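Side-chain contacts in hemolysin-related protein (Vibrio cholerae serotype O1, PDB 6MLT), which is a secreted, metal-binding protein of the biofilm matrix that probably contributes to biofilm adhesion by binding carbohydrate: residues 20-25 against 81-86; 353-358 against 429-434; 386-389 against 395-398. One frame throughout, in Å; residues are numbered along the deposited sequence.

Interaction 1: residues 20-25 against 81-86; sequences STSVFH and GSELWS
Ser-22 and Glu-83 carry this contact, hydroxyl to carboxylate. Along 81-86, Glu-83 is the residue that sends its side chain toward 20-25. Its CG lies beside the backbone N, and the chain runs extended beyond it, which carries the carboxylate out to Ser-22. Ser-22 OG donates to Glu-83 OE1 over 2.8 Å, and OE1 receives the bond on its syn lone pair, on the side of OE2. OE1 also accepts from Trp-19 NE1, while OE2 takes Tyr-87 OH and a salt bridge from Arg-74. Both carboxylate oxygens are therefore held, which should fix the rotation of the group and favour its charged form. Farther along, Trp-85 packs on strand 71-76. A water also links the segments: it accepts from Val-23 N at 3.0 Å and gives a weak bond of 3.4 Å to Glu-83 OE1. Ser-22 OG also accepts from Phe-24 N at 2.9 Å, which closes an ST turn. The bond from Ser-22 to Glu-83 ties the loop after strand 13-19 to the neighbouring sheet. Strand 13-19 is the outer strand of a blade otherwise built from C-terminal strands, consistent with the N-terminal strand closing the ring of a beta-propeller.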
loop_
_atom_site.group_PDB
_atom_site.type_symbol
_atom_site.label_atom_id
_atom_site.label_comp_id
_atom_site.label_asym_id
_atom_site.label_seq_id
_atom_site.Cartn_x
_atom_site.Cartn_y
_atom_site.Cartn_z
ATOM N N SER A 20 -17.914 25.029 -9.690
ATOM C CA SER A 20 -18.292 24.858 -11.088
ATOM C C SER A 20 -17.985 26.064 -11.952
ATOM O O SER A 20 -18.162 25.981 -13.172
ATOM C CB SER A 20 -19.788 24.540 -11.200
ATOM O OG SER A 20 -20.082 23.299 -10.579
ATOM N N THR A 21 -17.521 27.169 -11.382
ATOM C CA THR A 21 -17.315 28.379 -12.159
ATOM C C THR A 21 -16.312 29.271 -11.446
ATOM O O THR A 21 -16.035 29.102 -10.258
ATOM C CB THR A 21 -18.629 29.131 -12.378
ATOM O OG1 THR A 21 -18.367 30.326 -13.121
ATOM C CG2 THR A 21 -19.271 29.488 -11.042
ATOM N N SER A 22 -15.794 30.242 -12.193
ATOM C CA SER A 22 -14.764 31.136 -11.692
ATOM C C SER A 22 -14.817 32.429 -12.489
ATOM O O SER A 22 -15.243 32.437 -13.645
ATOM C CB SER A 22 -13.376 30.497 -11.810
ATOM O OG SER A 22 -12.347 31.402 -11.440
ATOM N N VAL A 23 -14.389 33.521 -11.855
ATOM C CA VAL A 23 -14.169 34.757 -12.596
ATOM C C VAL A 23 -12.876 34.698 -13.398
ATOM O O VAL A 23 -12.707 35.473 -14.346
ATOM C CB VAL A 23 -14.145 35.973 -11.657
ATOM C CG1 VAL A 23 -15.452 36.063 -10.885
ATOM C CG2 VAL A 23 -12.955 35.899 -10.711
ATOM N N PHE A 24 -11.959 33.801 -13.044
ATOM C CA PHE A 24 -10.749 33.571 -13.826
ATOM C C PHE A 24 -11.044 32.471 -14.839
ATOM O O PHE A 24 -11.234 31.309 -14.463
ATOM C CB PHE A 24 -9.586 33.191 -12.915
ATOM C CG PHE A 24 -8.312 32.907 -13.648
ATOM C CD1 PHE A 24 -7.574 33.938 -14.195
ATOM C CD2 PHE A 24 -7.848 31.609 -13.784
ATOM C CE1 PHE A 24 -6.400 33.682 -14.873
ATOM C CE2 PHE A 24 -6.668 31.345 -14.465
ATOM C CZ PHE A 24 -5.947 32.385 -15.006
ATOM N N HIS A 25 -11.090 32.841 -16.122
ATOM C CA HIS A 25 -11.393 31.924 -17.215
ATOM C C HIS A 25 -12.650 31.119 -16.905
ATOM O O HIS A 25 -12.577 29.903 -16.675
ATOM C CB HIS A 25 -10.201 31.004 -17.486
ATOM C CG HIS A 25 -9.077 31.685 -18.204
ATOM N ND1 HIS A 25 -9.101 31.929 -19.560
ATOM C CD2 HIS A 25 -7.909 32.196 -17.750
ATOM C CE1 HIS A 25 -7.990 32.554 -19.912
ATOM N NE2 HIS A 25 -7.249 32.726 -18.833
ATOM N N GLY A 81 -14.641 25.264 -0.987
ATOM C CA GLY A 81 -14.453 25.196 -2.420
ATOM C C GLY A 81 -14.063 26.496 -3.081
ATOM O O GLY A 81 -13.932 26.529 -4.311
ATOM N N SER A 82 -13.888 27.569 -2.319
ATOM C CA SER A 82 -13.454 28.831 -2.897
ATOM C C SER A 82 -12.026 28.716 -3.422
ATOM O O SER A 82 -11.217 27.922 -2.936
ATOM C CB SER A 82 -13.545 29.957 -1.863
ATOM O OG SER A 82 -12.689 29.711 -0.759
ATOM N N GLU A 83 -11.721 29.511 -4.440
ATOM C CA GLU A 83 -10.407 29.441 -5.059
ATOM C C GLU A 83 -9.390 30.191 -4.208
ATOM O O GLU A 83 -9.600 31.352 -3.841
ATOM C CB GLU A 83 -10.461 30.003 -6.474
ATOM C CG GLU A 83 -11.035 29.010 -7.460
ATOM C CD GLU A 83 -11.314 29.632 -8.808
ATOM O OE1 GLU A 83 -12.452 30.099 -9.012
ATOM O OE2 GLU A 83 -10.392 29.654 -9.653
ATOM N N LEU A 84 -8.293 29.508 -3.873
ATOM C CA LEU A 84 -7.277 30.065 -2.987
ATOM C C LEU A 84 -6.297 30.982 -3.699
ATOM O O LEU A 84 -5.652 31.804 -3.038
ATOM C CB LEU A 84 -6.484 28.935 -2.321
ATOM C CG LEU A 84 -7.277 28.035 -1.376
ATOM C CD1 LEU A 84 -6.443 26.839 -0.978
ATOM C CD2 LEU A 84 -7.701 28.827 -0.146
ATOM N N TRP A 85 -6.144 30.846 -5.012
ATOM C CA TRP A 85 -5.102 31.543 -5.747
ATOM C C TRP A 85 -5.640 32.806 -6.406
ATOM O O TRP A 85 -6.821 32.905 -6.743
ATOM C CB TRP A 85 -4.498 30.627 -6.808
ATOM C CG TRP A 85 -3.678 29.501 -6.232
ATOM C CD1 TRP A 85 -3.302 29.334 -4.926
ATOM C CD2 TRP A 85 -3.140 28.389 -6.948
ATOM N NE1 TRP A 85 -2.559 28.187 -4.792
ATOM C CE2 TRP A 85 -2.443 27.591 -6.021
ATOM C CE3 TRP A 85 -3.177 27.992 -8.287
ATOM C CZ2 TRP A 85 -1.788 26.422 -6.392
ATOM C CZ3 TRP A 85 -2.526 26.834 -8.650
ATOM C CH2 TRP A 85 -1.843 26.061 -7.706
ATOM N N SER A 86 -4.749 33.773 -6.594
ATOM C CA SER A 86 -5.094 35.007 -7.284
ATOM C C SER A 86 -4.960 34.899 -8.794
ATOM O O SER A 86 -5.581 35.689 -9.517
ATOM C CB SER A 86 -4.193 36.144 -6.806
ATOM O OG SER A 86 -2.852 35.867 -7.177
HETATM O O HOH W 1 -13.675 33.228 -8.940
#

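Interaction 2: residues 353-358 against 429-434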
loop_
_atom_site.group_PDB
_atom_site.type_symbol
_atom_site.label_atom_id
_atom_site.label_comp_id
_atom_site.label_asym_id
_atom_site.label_seq_id
_atom_site.Cartn_x
_atom_site.Cartn_y
_atom_site.Cartn_z
ATOM N N ARG A 353 6.851 -30.152 12.531
ATOM C CA ARG A 353 5.676 -31.005 12.607
ATOM C C ARG A 353 5.617 -31.844 13.873
ATOM O O ARG A 353 4.549 -32.373 14.191
ATOM C CB ARG A 353 5.610 -31.943 11.391
ATOM C CG ARG A 353 5.601 -31.227 10.042
ATOM C CD ARG A 353 4.581 -30.092 9.992
ATOM N NE ARG A 353 3.273 -30.483 10.509
ATOM C CZ ARG A 353 2.316 -29.623 10.847
ATOM N NH1 ARG A 353 2.521 -28.316 10.727
ATOM N NH2 ARG A 353 1.152 -30.065 11.310
ATOM N N ALA A 354 6.718 -31.967 14.606
ATOM C CA ALA A 354 6.726 -32.703 15.860
ATOM C C ALA A 354 7.969 -32.303 16.634
ATOM O O ALA A 354 8.965 -31.865 16.051
ATOM C CB ALA A 354 6.703 -34.219 15.634
ATOM N N ILE A 355 7.893 -32.443 17.954
ATOM C CA ILE A 355 9.028 -32.219 18.837
ATOM C C ILE A 355 9.087 -33.372 19.824
ATOM O O ILE A 355 8.072 -33.715 20.438
ATOM C CB ILE A 355 8.929 -30.888 19.604
ATOM C CG1 ILE A 355 8.525 -29.743 18.677
ATOM C CG2 ILE A 355 10.252 -30.583 20.280
ATOM C CD1 ILE A 355 7.083 -29.356 18.807
ATOM N N ASP A 356 10.266 -33.971 19.963
ATOM C CA ASP A 356 10.557 -34.917 21.031
ATOM C C ASP A 356 11.328 -34.179 22.119
ATOM O O ASP A 356 12.382 -33.591 21.848
ATOM C CB ASP A 356 11.367 -36.103 20.505
ATOM C CG ASP A 356 10.609 -36.917 19.472
ATOM O OD1 ASP A 356 9.509 -37.409 19.792
ATOM O OD2 ASP A 356 11.105 -37.054 18.336
ATOM N N VAL A 357 10.800 -34.204 23.340
ATOM C CA VAL A 357 11.402 -33.522 24.480
ATOM C C VAL A 357 11.904 -34.571 25.455
ATOM O O VAL A 357 11.140 -35.449 25.878
ATOM C CB VAL A 357 10.403 -32.582 25.174
ATOM C CG1 VAL A 357 11.072 -31.865 26.355
ATOM C CG2 VAL A 357 9.849 -31.586 24.189
ATOM N N THR A 358 13.181 -34.476 25.811
ATOM C CA THR A 358 13.793 -35.320 26.828
ATOM C C THR A 358 14.074 -34.449 28.042
ATOM O O THR A 358 14.800 -33.452 27.941
ATOM C CB THR A 358 15.078 -35.967 26.313
ATOM O OG1 THR A 358 14.781 -36.776 25.171
ATOM C CG2 THR A 358 15.716 -36.845 27.391
ATOM N N VAL A 429 9.142 -26.838 29.356
ATOM C CA VAL A 429 8.683 -26.225 28.117
ATOM C C VAL A 429 7.262 -26.668 27.808
ATOM O O VAL A 429 6.794 -27.721 28.249
ATOM C CB VAL A 429 9.594 -26.558 26.912
ATOM C CG1 VAL A 429 10.966 -25.971 27.105
ATOM C CG2 VAL A 429 9.673 -28.068 26.707
ATOM N N GLN A 430 6.590 -25.846 27.011
ATOM C CA GLN A 430 5.242 -26.111 26.540
ATOM C C GLN A 430 5.103 -25.439 25.185
ATOM O O GLN A 430 5.555 -24.307 25.009
ATOM C CB GLN A 430 4.195 -25.590 27.530
ATOM C CG GLN A 430 2.754 -25.719 27.073
ATOM C CD GLN A 430 1.783 -25.214 28.124
ATOM O OE1 GLN A 430 1.995 -24.158 28.724
ATOM N NE2 GLN A 430 0.727 -25.979 28.374
ATOM N N PHE A 431 4.498 -26.141 24.235
ATOM C CA PHE A 431 4.422 -25.670 22.859
ATOM C C PHE A 431 3.063 -25.046 22.580
ATOM O O PHE A 431 2.027 -25.584 22.979
ATOM C CB PHE A 431 4.686 -26.815 21.886
ATOM C CG PHE A 431 5.986 -27.505 22.135
ATOM C CD1 PHE A 431 7.178 -26.914 21.752
ATOM C CD2 PHE A 431 6.025 -28.723 22.784
ATOM C CE1 PHE A 431 8.388 -27.539 22.001
ATOM C CE2 PHE A 431 7.233 -29.356 23.035
ATOM C CZ PHE A 431 8.413 -28.759 22.641
ATOM N N LEU A 432 3.085 -23.912 21.882
ATOM C CA LEU A 432 1.895 -23.158 21.514
ATOM C C LEU A 432 1.691 -23.249 20.008
ATOM O O LEU A 432 2.627 -23.001 19.236
ATOM C CB LEU A 432 2.036 -21.696 21.937
ATOM C CG LEU A 432 2.535 -21.468 23.365
ATOM C CD1 LEU A 432 2.825 -19.998 23.616
ATOM C CD2 LEU A 432 1.520 -21.996 24.366
ATOM N N VAL A 433 0.469 -23.588 19.592
ATOM C CA VAL A 433 0.150 -23.832 18.191
ATOM C C VAL A 433 -1.111 -23.058 17.811
ATOM O O VAL A 433 -1.869 -22.597 18.666
ATOM C CB VAL A 433 -0.040 -25.334 17.898
ATOM C CG1 VAL A 433 1.243 -26.109 18.219
ATOM C CG2 VAL A 433 -1.213 -25.890 18.698
ATOM N N GLY A 434 -1.338 -22.949 16.502
ATOM C CA GLY A 434 -2.520 -22.282 15.985
ATOM C C GLY A 434 -2.815 -22.691 14.559
ATOM O O GLY A 434 -1.924 -23.110 13.814
#
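Phe-431 meets Ile-355 and Val-357, and its ring is where the packing is tight. Ile-355 CD1 sits over the centre of one ring face, 3.8 Å from the centroid of Phe-431 and 9° off the ring normal, a CH-pi contact. The chi2 of Ile-355, 102°, is well away from a staggered value, and this turn lays CD1 over the ring. Its other branch also takes part: Ile-355 CG2 lies 3.5 Å from Phe-431 CZ. Val-357 comes in differently. Its CG2 meets the ring at the edge, in plane, 3.5 Å from Phe-431 CZ and nearly as close to CE2. Val-357 and Phe-431 run alongside one another, pointing opposite ways. The looser part is the pair Val-357 and Val-429. They meet tip to tip, with Val-357 CG1 4.1 Å from Val-429 CG2. All four residues are buried. Solvent comes nearer on the far face of 353-358, where the partly exposed Asp-356 points away and forms a salt bridge with Arg-398. The two strands run antiparallel at 170°, their axes 10.0 Å apart, so they belong to facing sheets and interlock through side chains. Strand 352-359 lies between 370-377 and 394-400. Strand 428-435 lies between 295-301 and 405-413, and Met-410 of the latter touches both Val-429 and Phe-431.

Interaction 3: residues 386-389 against 395-398; sequences GSKD and TTVR
Lys-388 and Thr-396 cross at about a right angle, ammonium end to hydroxyl. Lys-388 NZ donates to Thr-396 OG1 over 3.0 Å, and Lys-388 CE follows at 3.4 Å from the same oxygen. The lysine starts out from its loop with CG beside the backbone N. It then bends twice near its end, with chi3 at 133° and chi4 at -86°, and this hook swings NZ onto the hydroxyl. Thr-396 points toward the loop, its OG1 opposite the carbonyl carbon about the CA-CB bond (chi1 -62°). Thr-396 OG1 is also hydrogen-bonded to Thr-358 OG1 on the adjacent strand, its stronger partner, so the lysine joins an existing hydroxyl pair. Both touching residues are exposed, and both also meet a crystal neighbour, which may influence the conformation seen. The base of the lysine is better fixed. Asp-389 N donates to Ser-387 OG at 3.1 Å in an ST turn, and Lys-388 N donates to Glu-372 OE1. The loop leads from edge strand 382-386 to the opposite edge strand, 394-400. Lys-388 reaches from this Greek-key connection to the strand it leads into; four-stranded Greek-key sheets of this kind build beta-prism lectins.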
loop_
_atom_site.group_PDB
_atom_site.type_symbol
_atom_site.label_atom_id
_atom_site.label_comp_id
_atom_site.label_asym_id
_atom_site.label_seq_id
_atom_site.Cartn_x
_atom_site.Cartn_y
_atom_site.Cartn_z
ATOM N N GLY A 386 20.626 -29.622 22.630
ATOM C CA GLY A 386 20.923 -30.411 23.804
ATOM C C GLY A 386 21.279 -31.833 23.415
ATOM O O GLY A 386 21.539 -32.150 22.247
ATOM N N SER A 387 21.257 -32.712 24.416
ATOM C CA SER A 387 21.689 -34.088 24.207
ATOM C C SER A 387 21.022 -35.020 25.207
ATOM O O SER A 387 21.023 -34.749 26.412
ATOM C CB SER A 387 23.206 -34.210 24.339
ATOM O OG SER A 387 23.601 -35.566 24.192
ATOM N N LYS A 388 20.484 -36.130 24.697
ATOM C CA LYS A 388 19.955 -37.183 25.559
ATOM C C LYS A 388 21.046 -37.796 26.423
ATOM O O LYS A 388 20.754 -38.354 27.490
ATOM C CB LYS A 388 19.304 -38.276 24.710
ATOM C CG LYS A 388 17.935 -37.924 24.165
ATOM C CD LYS A 388 17.425 -39.009 23.219
ATOM C CE LYS A 388 15.979 -39.393 23.515
ATOM N NZ LYS A 388 15.871 -40.443 24.574
ATOM N N ASP A 389 22.299 -37.743 25.964
ATOM C CA ASP A 389 23.422 -38.289 26.718
ATOM C C ASP A 389 23.746 -37.489 27.972
ATOM O O ASP A 389 24.636 -37.893 28.729
ATOM C CB ASP A 389 24.668 -38.366 25.831
ATOM C CG ASP A 389 24.659 -39.569 24.904
ATOM O OD1 ASP A 389 23.944 -40.550 25.196
ATOM O OD2 ASP A 389 25.380 -39.537 23.883
ATOM N N THR A 395 13.032 -38.849 30.842
ATOM C CA THR A 395 11.802 -39.226 30.172
ATOM C C THR A 395 11.799 -38.547 28.813
ATOM O O THR A 395 12.207 -37.391 28.702
ATOM C CB THR A 395 10.574 -38.761 30.981
ATOM O OG1 THR A 395 10.634 -39.306 32.296
ATOM C CG2 THR A 395 9.276 -39.181 30.304
ATOM N N THR A 396 11.337 -39.253 27.785
ATOM C CA THR A 396 11.180 -38.667 26.460
ATOM C C THR A 396 9.713 -38.733 26.065
ATOM O O THR A 396 9.067 -39.771 26.242
ATOM C CB THR A 396 12.053 -39.381 25.420
ATOM O OG1 THR A 396 13.433 -39.241 25.778
ATOM C CG2 THR A 396 11.837 -38.789 24.027
ATOM N N VAL A 397 9.194 -37.623 25.539
ATOM C CA VAL A 397 7.800 -37.509 25.123
ATOM C C VAL A 397 7.757 -36.786 23.785
ATOM O O VAL A 397 8.596 -35.927 23.495
ATOM C CB VAL A 397 6.941 -36.756 26.167
ATOM C CG1 VAL A 397 5.508 -36.558 25.663
ATOM C CG2 VAL A 397 6.928 -37.509 27.481
ATOM N N ARG A 398 6.768 -37.129 22.967
ATOM C CA ARG A 398 6.565 -36.467 21.686
ATOM C C ARG A 398 5.291 -35.637 21.712
ATOM O O ARG A 398 4.253 -36.085 22.208
ATOM C CB ARG A 398 6.476 -37.460 20.530
ATOM C CG ARG A 398 6.052 -36.759 19.230
ATOM C CD ARG A 398 6.233 -37.603 18.008
ATOM N NE ARG A 398 7.636 -37.764 17.650
ATOM C CZ ARG A 398 8.056 -38.103 16.439
ATOM N NH1 ARG A 398 7.183 -38.298 15.457
ATOM N NH2 ARG A 398 9.351 -38.234 16.201
#

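How the interactions relate
Interactions 2 and 3 belong to the beta-prism part of the chain, their centres 13 Å apart. Interaction 1 lies on the propeller, about 69 and 80 Å from their centres and on the opposite side of the chain's centre. Interaction 2 is the core contact, wholly apolar, and joins two facing sheets. Interaction 3 is a surface contact of one polar bond, from a connecting loop to an edge strand of one of those sheets, nested in the loop that interaction 2 closes. Strands 352-359 and 394-400 are neighbours, and Val-357 N lies 2.8 Å from Val-397 O in a probable hydrogen bond. Interaction 1, partly buried, joins two loops through a carboxylate with several partners and a water.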